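Local coordinates for protein probable dipeptidase (Pseudomonas aeruginosa, PDB 3B40) that probably acts as a metal-dependent dipeptidase of the membrane dipeptidase (M19) family, hydrolysing the peptide bond of dipeptides, at residues Gly144-Leu147 with Ser148-Asp151. The protein carries 11 engineered substitutions. Numbering follows the deposited sequence.
Sequences GDDL and SQLD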
loop_
_atom_site.group_PDB
_atom_site.type_symbol
_atom_site.label_atom_id
_atom_site.label_comp_id
_atom_site.label_asym_id
_atom_site.label_seq_id
_atom_site.Cartn_x
_atom_site.Cartn_y
_atom_site.Cartn_z
ATOM N N GLY A 144 5.715 -12.205 15.542
ATOM C CA GLY A 144 5.433 -13.373 16.395
ATOM C C GLY A 144 4.247 -13.094 17.308
ATOM O O GLY A 144 3.313 -12.405 16.895
ATOM N N ASP A 145 4.288 -13.596 18.544
ATOM C CA ASP A 145 3.192 -13.405 19.514
ATOM C C ASP A 145 3.435 -12.246 20.471
ATOM O O ASP A 145 2.736 -12.112 21.480
ATOM C CB ASP A 145 2.967 -14.660 20.364
ATOM C CG ASP A 145 2.568 -15.888 19.546
ATOM O OD1 ASP A 145 1.914 -15.728 18.489
ATOM O OD2 ASP A 145 2.914 -17.024 19.976
ATOM N N ASP A 146 4.398 -11.387 20.167
ATOM C CA ASP A 146 4.784 -10.388 21.143
ATOM C C ASP A 146 4.124 -9.031 20.875
ATOM O O ASP A 146 4.588 -8.254 20.040
ATOM C CB ASP A 146 6.315 -10.320 21.215
ATOM C CG ASP A 146 6.822 -9.368 22.262
ATOM O OD1 ASP A 146 6.056 -8.909 23.140
ATOM O OD2 ASP A 146 8.037 -9.083 22.205
ATOM N N LEU A 147 3.047 -8.751 21.603
ATOM C CA LEU A 147 2.332 -7.464 21.520
ATOM C C LEU A 147 3.223 -6.264 21.849
ATOM O O LEU A 147 3.070 -5.175 21.269
ATOM C CB LEU A 147 1.127 -7.483 22.483
ATOM C CG LEU A 147 -0.098 -6.615 22.213
ATOM C CD1 LEU A 147 -0.695 -6.861 20.827
ATOM C CD2 LEU A 147 -1.141 -6.873 23.289
ATOM N N SER A 148 4.173 -6.454 22.763
ATOM C CA SER A 148 5.049 -5.347 23.142
ATOM C C SER A 148 5.948 -4.911 21.984
ATOM O O SER A 148 6.577 -3.857 22.059
ATOM C CB SER A 148 5.873 -5.676 24.392
ATOM O OG SER A 148 6.858 -6.636 24.095
ATOM N N GLN A 149 5.987 -5.682 20.889
ATOM C CA GLN A 149 6.725 -5.223 19.680
ATOM C C GLN A 149 6.081 -3.967 19.073
ATOM O O GLN A 149 6.754 -3.184 18.389
ATOM C CB GLN A 149 6.859 -6.330 18.602
ATOM C CG GLN A 149 7.694 -7.546 19.000
ATOM C CD GLN A 149 9.157 -7.208 19.322
ATOM O OE1 GLN A 149 9.846 -6.597 18.521
ATOM N NE2 GLN A 149 9.615 -7.588 20.502
ATOM N N LEU A 150 4.787 -3.768 19.315
ATOM C CA LEU A 150 4.102 -2.557 18.868
ATOM C C LEU A 150 4.649 -1.324 19.604
ATOM O O LEU A 150 4.991 -0.329 18.976
ATOM C CB LEU A 150 2.581 -2.685 19.038
ATOM C CG LEU A 150 1.893 -3.774 18.203
ATOM C CD1 LEU A 150 0.372 -3.821 18.461
ATOM C CD2 LEU A 150 2.210 -3.599 16.686
ATOM N N ASP A 151 4.784 -1.440 20.931
ATOM C CA ASP A 151 5.320 -0.377 21.775
ATOM C C ASP A 151 6.749 -0.013 21.380
ATOM O O ASP A 151 7.098 1.163 21.272
ATOM C CB ASP A 151 5.271 -0.799 23.257
ATOM C CG ASP A 151 3.866 -1.175 23.712
ATOM O OD1 ASP A 151 3.263 -0.382 24.471
ATOM O OD2 ASP A 151 3.352 -2.245 23.301
#
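The carboxylate of D146 reaches forward to the N-terminal end of helix 148-155 and is gripped at both oxygens. D146 OD1 accepts the hydroxyl of S148, with OG only 2.6 Å from it on the syn side, a little out of the carboxylate plane, and also takes a weak, bent bond from S148 N at 3.1 Å. D146 OD2 receives the side-chain amide of Q149: NE2 lies 2.8 Å away and the N-H points almost straight at it (176°). The oxygen sits in the amide plane, while the donor comes from above the carboxylate plane; the two flat groups are turned 60° apart. Swinging CG of D146 anti to its backbone N (chi1 -177°) brings the carboxylate beside S148 N and OG, and the side chain of Q149 bends back at chi2 to meet it. This is a side-chain N-cap, the aspartate closing the start of a helix that follows strand 131-138 in the TIM-barrel-like fold of the family. Two backbone bonds, each from a residue to the one three before it, follow: Q149 N to D146 O and L150 N to L147 O, both 3.0 Å. On another side of the turn, L147 and L150 touch lightly through their CD1 methyls, 4.0 Å apart. Further out, K152 NZ hydrogen-bonds S148 OG. L147 packs on A198 and R201 of helix 193-205, and R201 salt-bridges D151 OD2, joining the two helices.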